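Local structure of thioesterase (Pseudomonas aeruginosa, 2O5U) at residues H31-Y37 against Y73-F79; F40-V45 against I83-L87. The protein probably hydrolyses fatty acyl-CoA thioesters, as a hotdog-fold member of the 4-hydroxybenzoyl-CoA thioesterase family. All blocks are in the same frame, centred on the assembly; numbering follows the deposited sequence.

Interaction 1 (H31-Y37 against Y73-F79)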
ATOM      1  N   HIS A  31      -3.039   6.378 -13.365  1.00 17.25           N
ATOM      2  CA  HIS A  31      -3.811   7.274 -12.507  1.00 16.91           C
ATOM      3  C   HIS A  31      -3.873   6.640 -11.107  1.00 15.95           C
ATOM      4  O   HIS A  31      -3.598   5.435 -10.925  1.00 14.02           O
ATOM      5  CB  HIS A  31      -5.242   7.452 -13.049  1.00 17.85           C
ATOM      6  CG  HIS A  31      -5.298   7.973 -14.461  1.00 20.69           C
ATOM      7  ND1 HIS A  31      -4.640   9.111 -14.853  1.00 26.55           N
ATOM      8  CD2 HIS A  31      -5.965   7.533 -15.556  1.00 29.46           C
ATOM      9  CE1 HIS A  31      -4.868   9.341 -16.139  1.00 28.25           C
ATOM     10  NE2 HIS A  31      -5.679   8.403 -16.586  1.00 30.07           N
ATOM     11  N   VAL A  32      -4.323   7.424 -10.146  1.00 15.04           N
ATOM     12  CA  VAL A  32      -4.473   6.921  -8.761  1.00 15.68           C
ATOM     13  C   VAL A  32      -5.432   5.753  -8.750  1.00 15.63           C
ATOM     14  O   VAL A  32      -6.579   5.828  -9.258  1.00 17.21           O
ATOM     15  CB  VAL A  32      -4.950   8.038  -7.791  1.00 14.81           C
ATOM     16  CG1 VAL A  32      -5.415   7.429  -6.365  1.00 15.24           C
ATOM     17  CG2 VAL A  32      -3.856   9.113  -7.644  1.00 15.39           C
ATOM     18  N   ASN A  33      -4.956   4.652  -8.172  1.00 16.70           N
ATOM     19  CA  ASN A  33      -5.752   3.413  -8.092  1.00 16.55           C
ATOM     20  C   ASN A  33      -7.062   3.547  -7.283  1.00 16.52           C
ATOM     21  O   ASN A  33      -7.126   4.239  -6.269  1.00 15.87           O
ATOM     22  CB  ASN A  33      -4.876   2.250  -7.594  1.00 15.39           C
ATOM     23  CG  ASN A  33      -5.608   0.945  -7.600  1.00 18.24           C
ATOM     24  OD1 ASN A  33      -6.102   0.496  -6.567  1.00 17.96           O
ATOM     25  ND2 ASN A  33      -5.699   0.323  -8.776  1.00 17.89           N
ATOM     26  N   ASN A  34      -8.132   2.946  -7.779  1.00 15.68           N
ATOM     27  CA  ASN A  34      -9.420   2.970  -7.050  1.00 16.87           C
ATOM     28  C   ASN A  34      -9.356   2.657  -5.527  1.00 16.69           C
ATOM     29  O   ASN A  34     -10.051   3.270  -4.716  1.00 17.61           O
ATOM     30  CB  ASN A  34     -10.398   1.996  -7.744  1.00 17.24           C
ATOM     31  CG  ASN A  34      -9.944   0.528  -7.676  1.00 20.87           C
ATOM     32  OD1 ASN A  34     -10.379  -0.237  -6.810  1.00 20.23           O
ATOM     33  ND2 ASN A  34      -9.065   0.147  -8.566  1.00 22.98           N
ATOM     34  N   VAL A  35      -8.504   1.706  -5.144  1.00 16.01           N
ATOM     35  CA  VAL A  35      -8.333   1.304  -3.720  1.00 15.45           C
ATOM     36  C   VAL A  35      -7.870   2.497  -2.845  1.00 17.40           C
ATOM     37  O   VAL A  35      -8.319   2.679  -1.676  1.00 15.68           O
ATOM     38  CB  VAL A  35      -7.372   0.099  -3.617  1.00 15.44           C
ATOM     39  CG1 VAL A  35      -7.058  -0.258  -2.081  1.00 17.43           C
ATOM     40  CG2 VAL A  35      -8.032  -1.103  -4.353  1.00 14.87           C
ATOM     41  N   THR A  36      -6.972   3.289  -3.426  1.00 17.73           N
ATOM     42  CA  THR A  36      -6.317   4.405  -2.740  1.00 18.88           C
ATOM     43  C   THR A  36      -7.318   5.405  -2.217  1.00 17.01           C
ATOM     44  O   THR A  36      -7.104   5.996  -1.199  1.00 17.48           O
ATOM     45  CB  THR A  36      -5.213   5.091  -3.642  1.00 21.03           C
ATOM     46  OG1 THR A  36      -4.347   4.082  -4.194  1.00 22.20           O
ATOM     47  CG2 THR A  36      -4.332   6.089  -2.837  1.00 18.48           C
ATOM     48  N   TYR A  37      -8.447   5.533  -2.887  1.00 17.28           N
ATOM     49  CA  TYR A  37      -9.454   6.489  -2.476  1.00 16.36           C
ATOM     50  C   TYR A  37      -9.994   6.138  -1.100  1.00 16.56           C
ATOM     51  O   TYR A  37     -10.231   7.016  -0.267  1.00 16.50           O
ATOM     52  CB  TYR A  37     -10.570   6.511  -3.513  1.00 15.94           C
ATOM     53  CG  TYR A  37     -10.203   7.277  -4.779  1.00 18.19           C
ATOM     54  CD1 TYR A  37      -9.412   6.680  -5.757  1.00 15.84           C
ATOM     55  CD2 TYR A  37     -10.628   8.593  -4.967  1.00 18.61           C
ATOM     56  CE1 TYR A  37      -9.052   7.355  -6.933  1.00 18.84           C
ATOM     57  CE2 TYR A  37     -10.298   9.294  -6.145  1.00 20.16           C
ATOM     58  CZ  TYR A  37      -9.530   8.675  -7.119  1.00 17.47           C
ATOM     59  OH  TYR A  37      -9.234   9.372  -8.272  1.00 18.95           O
ATOM     60  N   TYR A  73     -16.468   6.662  -8.842  1.00 18.19           N
ATOM     61  CA  TYR A  73     -15.318   7.359  -9.429  1.00 17.13           C
ATOM     62  C   TYR A  73     -15.758   8.067 -10.705  1.00 16.68           C
ATOM     63  O   TYR A  73     -16.194   7.394 -11.656  1.00 16.80           O
ATOM     64  CB  TYR A  73     -14.252   6.336  -9.757  1.00 16.60           C
ATOM     65  CG  TYR A  73     -13.837   5.491  -8.558  1.00 18.70           C
ATOM     66  CD1 TYR A  73     -14.520   4.325  -8.214  1.00 21.02           C
ATOM     67  CD2 TYR A  73     -12.762   5.895  -7.761  1.00 18.82           C
ATOM     68  CE1 TYR A  73     -14.147   3.548  -7.050  1.00 17.16           C
ATOM     69  CE2 TYR A  73     -12.353   5.130  -6.650  1.00 19.35           C
ATOM     70  CZ  TYR A  73     -13.049   3.986  -6.301  1.00 20.03           C
ATOM     71  OH  TYR A  73     -12.585   3.288  -5.213  1.00 22.95           O
ATOM     72  N   PHE A  74     -15.657   9.402 -10.715  1.00 15.99           N
ATOM     73  CA  PHE A  74     -16.228  10.227 -11.826  1.00 16.83           C
ATOM     74  C   PHE A  74     -15.175  10.612 -12.836  1.00 17.56           C
ATOM     75  O   PHE A  74     -15.444  10.619 -14.031  1.00 19.16           O
ATOM     76  CB  PHE A  74     -16.919  11.493 -11.282  1.00 15.83           C
ATOM     77  CG  PHE A  74     -17.961  11.214 -10.231  1.00 17.08           C
ATOM     78  CD1 PHE A  74     -17.743  11.566  -8.909  1.00 17.32           C
ATOM     79  CD2 PHE A  74     -19.147  10.577 -10.563  1.00 19.73           C
ATOM     80  CE1 PHE A  74     -18.727  11.264  -7.908  1.00 21.42           C
ATOM     81  CE2 PHE A  74     -20.130  10.305  -9.572  1.00 21.22           C
ATOM     82  CZ  PHE A  74     -19.896  10.628  -8.237  1.00 17.56           C
ATOM     83  N   ALA A  75     -13.959  10.867 -12.363  1.00 16.59           N
ATOM     84  CA  ALA A  75     -12.853  11.220 -13.223  1.00 16.73           C
ATOM     85  C   ALA A  75     -11.511  10.976 -12.542  1.00 15.76           C
ATOM     86  O   ALA A  75     -11.393  11.253 -11.353  1.00 17.15           O
ATOM     87  CB  ALA A  75     -12.960  12.732 -13.631  1.00 14.99           C
ATOM     88  N   PRO A  76     -10.470  10.587 -13.293  1.00 17.55           N
ATOM     89  CA  PRO A  76      -9.172  10.267 -12.637  1.00 17.79           C
ATOM     90  C   PRO A  76      -8.373  11.461 -12.099  1.00 18.39           C
ATOM     91  O   PRO A  76      -8.524  12.598 -12.565  1.00 17.41           O
ATOM     92  CB  PRO A  76      -8.393   9.527 -13.739  1.00 18.43           C
ATOM     93  CG  PRO A  76      -8.947   9.948 -15.010  1.00 17.26           C
ATOM     94  CD  PRO A  76     -10.441  10.300 -14.743  1.00 17.37           C
ATOM     95  N   VAL A  77      -7.528  11.195 -11.123  1.00 17.84           N
ATOM     96  CA  VAL A  77      -6.453  12.100 -10.787  1.00 18.37           C
ATOM     97  C   VAL A  77      -5.168  11.274 -10.794  1.00 17.49           C
ATOM     98  O   VAL A  77      -5.215  10.079 -10.923  1.00 16.91           O
ATOM     99  CB  VAL A  77      -6.653  12.783  -9.368  1.00 18.08           C
ATOM    100  CG1 VAL A  77      -7.950  13.557  -9.311  1.00 21.66           C
ATOM    101  CG2 VAL A  77      -6.549  11.772  -8.211  1.00 19.88           C
ATOM    102  N   ALA A  78      -4.023  11.919 -10.700  1.00 17.48           N
ATOM    103  CA  ALA A  78      -2.771  11.198 -10.754  1.00 16.33           C
ATOM    104  C   ALA A  78      -1.762  11.868  -9.871  1.00 16.50           C
ATOM    105  O   ALA A  78      -1.660  13.116  -9.877  1.00 18.09           O
ATOM    106  CB  ALA A  78      -2.276  11.154 -12.257  1.00 16.85           C
ATOM    107  N   PHE A  79      -0.983  11.082  -9.135  1.00 15.24           N
ATOM    108  CA  PHE A  79       0.241  11.599  -8.524  1.00 15.29           C
ATOM    109  C   PHE A  79       1.018  12.314  -9.667  1.00 14.61           C
ATOM    110  O   PHE A  79       1.088  11.781 -10.797  1.00 15.31           O
ATOM    111  CB  PHE A  79       1.090  10.455  -7.912  1.00 14.75           C
ATOM    112  CG  PHE A  79       2.536  10.840  -7.682  1.00 16.40           C
ATOM    113  CD1 PHE A  79       2.932  11.453  -6.488  1.00 15.82           C
ATOM    114  CD2 PHE A  79       3.494  10.654  -8.674  1.00 15.85           C
ATOM    115  CE1 PHE A  79       4.228  11.838  -6.294  1.00 14.88           C
ATOM    116  CE2 PHE A  79       4.817  11.043  -8.465  1.00 18.37           C
ATOM    117  CZ  PHE A  79       5.175  11.650  -7.285  1.00 14.95           C
TER
HETATM  118  O   HOH W   1      -7.915   7.943 -10.206  1.00 13.85           O
HETATM  119  O   HOH W   2     -12.545   0.272  -5.223  1.00 20.37           O
HETATM  120  O   HOH W   3     -11.690   8.978  -9.532  1.00 20.55           O

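Interaction 2 (F40-V45 against I83-L87)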
ATOM      1  N   PHE A  40      -7.636   7.409   1.400  1.00 15.83           N
ATOM      2  CA  PHE A  40      -7.952   8.853   1.606  1.00 17.22           C
ATOM      3  C   PHE A  40      -9.186   9.027   2.534  1.00 17.25           C
ATOM      4  O   PHE A  40      -9.161   9.903   3.402  1.00 17.72           O
ATOM      5  CB  PHE A  40      -8.228   9.582   0.281  1.00 17.26           C
ATOM      6  CG  PHE A  40      -7.069   9.562  -0.685  1.00 17.26           C
ATOM      7  CD1 PHE A  40      -5.751   9.564  -0.218  1.00 21.56           C
ATOM      8  CD2 PHE A  40      -7.288   9.627  -2.049  1.00 21.16           C
ATOM      9  CE1 PHE A  40      -4.674   9.595  -1.125  1.00 21.36           C
ATOM     10  CE2 PHE A  40      -6.176   9.629  -2.979  1.00 20.78           C
ATOM     11  CZ  PHE A  40      -4.912   9.622  -2.502  1.00 23.19           C
ATOM     12  N   PHE A  41     -10.250   8.233   2.346  1.00 18.00           N
ATOM     13  CA  PHE A  41     -11.459   8.361   3.215  1.00 17.98           C
ATOM     14  C   PHE A  41     -11.049   8.090   4.716  1.00 18.90           C
ATOM     15  O   PHE A  41     -11.423   8.824   5.638  1.00 18.36           O
ATOM     16  CB  PHE A  41     -12.468   7.291   2.865  1.00 18.03           C
ATOM     17  CG  PHE A  41     -13.210   7.472   1.533  1.00 18.80           C
ATOM     18  CD1 PHE A  41     -12.943   8.520   0.658  1.00 19.64           C
ATOM     19  CD2 PHE A  41     -14.240   6.577   1.215  1.00 24.27           C
ATOM     20  CE1 PHE A  41     -13.669   8.655  -0.552  1.00 24.30           C
ATOM     21  CE2 PHE A  41     -14.983   6.713   0.024  1.00 24.89           C
ATOM     22  CZ  PHE A  41     -14.691   7.744  -0.864  1.00 22.30           C
ATOM     23  N   ASP A  42     -10.303   7.018   4.929  1.00 19.78           N
ATOM     24  CA  ASP A  42      -9.857   6.586   6.255  1.00 20.01           C
ATOM     25  C   ASP A  42      -8.996   7.637   6.920  1.00 20.02           C
ATOM     26  O   ASP A  42      -9.117   7.900   8.159  1.00 19.33           O
ATOM     27  CB  ASP A  42      -8.970   5.310   6.143  1.00 21.09           C
ATOM     28  CG  ASP A  42      -9.752   4.034   6.267  1.00 28.24           C
ATOM     29  OD1 ASP A  42     -10.979   4.068   5.997  1.00 38.82           O
ATOM     30  OD2 ASP A  42      -9.143   3.009   6.651  1.00 30.71           O
ATOM     31  N   THR A  43      -8.088   8.196   6.118  1.00 18.98           N
ATOM     32  CA  THR A  43      -7.203   9.266   6.556  1.00 18.58           C
ATOM     33  C   THR A  43      -7.934  10.533   6.934  1.00 18.42           C
ATOM     34  O   THR A  43      -7.697  11.072   8.001  1.00 19.32           O
ATOM     35  CB  THR A  43      -6.087   9.534   5.491  1.00 18.45           C
ATOM     36  OG1 THR A  43      -5.387   8.306   5.355  1.00 13.52           O
ATOM     37  CG2 THR A  43      -5.130  10.668   5.941  1.00 18.20           C
ATOM     38  N   ALA A  44      -8.814  11.003   6.055  1.00 17.21           N
ATOM     39  CA  ALA A  44      -9.549  12.254   6.257  1.00 15.94           C
ATOM     40  C   ALA A  44     -10.383  12.143   7.540  1.00 16.37           C
ATOM     41  O   ALA A  44     -10.412  13.085   8.363  1.00 16.42           O
ATOM     42  CB  ALA A  44     -10.492  12.493   5.051  1.00 16.77           C
ATOM     43  N   VAL A  45     -11.086  11.028   7.685  1.00 15.78           N
ATOM     44  CA  VAL A  45     -11.986  10.846   8.849  1.00 17.12           C
ATOM     45  C   VAL A  45     -11.159  10.747  10.134  1.00 17.79           C
ATOM     46  O   VAL A  45     -11.401  11.451  11.107  1.00 17.56           O
ATOM     47  CB  VAL A  45     -12.936   9.629   8.680  1.00 16.42           C
ATOM     48  CG1 VAL A  45     -13.639   9.276  10.021  1.00 16.88           C
ATOM     49  CG2 VAL A  45     -14.019   9.914   7.657  1.00 18.85           C
ATOM     50  N   ILE A  83      -4.494  16.955  -3.954  1.00 22.57           N
ATOM     51  CA  ILE A  83      -5.890  16.625  -3.803  1.00 22.50           C
ATOM     52  C   ILE A  83      -6.368  17.127  -2.436  1.00 22.47           C
ATOM     53  O   ILE A  83      -5.554  17.517  -1.591  1.00 23.05           O
ATOM     54  CB  ILE A  83      -6.184  15.091  -4.048  1.00 22.98           C
ATOM     55  CG1 ILE A  83      -5.577  14.164  -2.959  1.00 22.12           C
ATOM     56  CG2 ILE A  83      -5.726  14.630  -5.506  1.00 23.72           C
ATOM     57  CD1 ILE A  83      -6.565  13.852  -1.758  1.00 28.07           C
ATOM     58  N   GLU A  84      -7.669  17.133  -2.254  1.00 22.25           N
ATOM     59  CA  GLU A  84      -8.233  17.421  -0.960  1.00 23.28           C
ATOM     60  C   GLU A  84      -9.531  16.673  -0.809  1.00 22.09           C
ATOM     61  O   GLU A  84     -10.267  16.486  -1.792  1.00 22.30           O
ATOM     62  CB  GLU A  84      -8.373  18.940  -0.726  1.00 24.50           C
ATOM     63  CG  GLU A  84      -9.627  19.555  -1.162  1.00 24.54           C
ATOM     64  CD  GLU A  84      -9.612  21.066  -0.973  1.00 26.98           C
ATOM     65  OE1 GLU A  84      -9.448  21.541   0.181  1.00 28.61           O
ATOM     66  OE2 GLU A  84      -9.782  21.773  -1.990  1.00 27.94           O
ATOM     67  N   MET A  85      -9.806  16.256   0.429  1.00 19.87           N
ATOM     68  CA  MET A  85     -10.984  15.472   0.744  1.00 19.59           C
ATOM     69  C   MET A  85     -11.951  16.360   1.440  1.00 19.91           C
ATOM     70  O   MET A  85     -11.542  17.032   2.397  1.00 20.13           O
ATOM     71  CB  MET A  85     -10.641  14.324   1.702  1.00 21.10           C
ATOM     72  CG  MET A  85      -9.606  13.329   1.174  1.00 23.10           C
ATOM     73  SD  MET A  85     -10.058  12.620  -0.431  1.00 24.08           S
ATOM     74  CE  MET A  85     -11.568  11.757  -0.072  1.00 20.65           C
ATOM     75  N   GLY A  86     -13.191  16.400   0.931  1.00 18.93           N
ATOM     76  CA  GLY A  86     -14.352  16.956   1.665  1.00 18.12           C
ATOM     77  C   GLY A  86     -15.034  15.895   2.505  1.00 17.44           C
ATOM     78  O   GLY A  86     -15.169  14.718   2.106  1.00 19.00           O
ATOM     79  N   LEU A  87     -15.427  16.305   3.691  1.00 16.99           N
ATOM     80  CA  LEU A  87     -16.050  15.444   4.654  1.00 17.58           C
ATOM     81  C   LEU A  87     -17.319  16.077   5.224  1.00 17.97           C
ATOM     82  O   LEU A  87     -17.334  17.288   5.524  1.00 19.12           O
ATOM     83  CB  LEU A  87     -15.043  15.184   5.770  1.00 17.01           C
ATOM     84  CG  LEU A  87     -15.500  14.379   7.001  1.00 21.19           C
ATOM     85  CD1 LEU A  87     -16.063  12.982   6.643  1.00 19.16           C
ATOM     86  CD2 LEU A  87     -14.338  14.266   7.993  1.00 19.02           C
TER

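Interaction 1 (H31-Y37 against Y73-F79)
Tyr73 and Tyr37 meet edge to face: the CE2 edge of Tyr73 is directed at one face of Tyr37, with the ring planes at 86° and CE2 lying 3.4 Å from Tyr37 CD1. Tyr73 continues past this ring to the start of the helix, where its OH donates a short hydrogen bond to Asn34 O (2.6 Å). The donor approaches from above the plane of the Asn34 carbonyl, and a water that the hydroxyl shares with Asn34 OD1 donates to it. Tyr37 reaches back the other way. With CG anti to its own carbonyl carbon (chi1 -77°), its ring extends down to the 73-79 loop, where OH touches Val77 CG2 (3.6 Å). Two waters bind that hydroxyl: one also donates to Val32 O and takes a weak bond from Val77 N, and the other donates to Ala75 O.

Further along, the backbones join directly. Val32 N donates to Val77 O in a nearly straight bond (2.9 Å, 172°), while their CG2 methyls pack 3.8 Å apart. Beside this bond Pro76 CB lies over one face of the His31 imidazole in a CH-pi contact, 3.7 Å from the ring centroid, and Ala78 CB comes to the ring edge.

In the second shell, Asn33 caps the helix by accepting from Val35 N through OD1 (3.0 Å), and its ND2 bonds Asp27 and Asp42 of the second subunit. That Asp42 also binds Asn34 ND2, which ties the helix start to the subunit interface. Leu103 of strand 96-105 packs against Tyr37 and Val77.

The two tyrosines thus bridge helix start and loop by opposite routes. Both hydroxyls, on buried side chains, have polar partners, a carbonyl and a water for Tyr73 and two waters for Tyr37, while the rings and Val77 supply apolar packing.

Interaction 2 (F40-V45 against I83-L87)
The long helix of the hotdog fold packs here against its antiparallel sheet, helix 40-45 crossing strand 83-87 at -66° with the segment axes 9.0 Å apart. Met85 fills the middle of the contact. Its CB rests on Ala44 CB (3.8 Å), at the point where the two backbones come nearest. The bend at chi2 brings SD to Phe40 CB (3.6 Å), and that at chi3 turns the CE methyl to the edge of the Phe41 ring, in its plane and 3.6 Å from CD1. The sulfur stands obliquely to the Phe40 ring in a Met-aromatic contact. One face of that ring receives Ile83 CD1 almost over its centre, 4.3 Å from the centroid. Toward the other end, Leu87 crosses Val45 at about a right angle, its CD1 meeting Val45 CG2 at 3.8 Å.

Leu103 and Ile19, from the two neighbouring strands, also pack on Phe40, and Phe117 of strand 113-123 touches Phe41 and Val45. On the helix, Thr43 OG1 bonds Trp23 N of the third subunit.

With every touching side chain apolar and buried, helix and strand are held together by dispersion and hydrophobic burial, the bent thioether chain meeting Phe40 through its sulfur and the Phe41 edge through its methyl.

In the fold
Both interactions draw on helix 34-53, the long helix of the hotdog fold: interaction 1 involves its first turn and the loop leading into it, interaction 2 the next turns. Their centres are about 13 Å apart. Along the chain the segments alternate, 31-37, 40-45, 73-79 and 83-87: the chain leaves strand 62-73, its loop passes the helix start, and it then re-enters the sheet as strand 83-92. Val77 packs on Ile83 and Val32 on Phe40, making the two contacts continuous. Interaction 2 lies near the centre of the chain, interaction 1 farther out, and both also touch the third subunit, so the shared helix lies at a subunit interface as well as against the core.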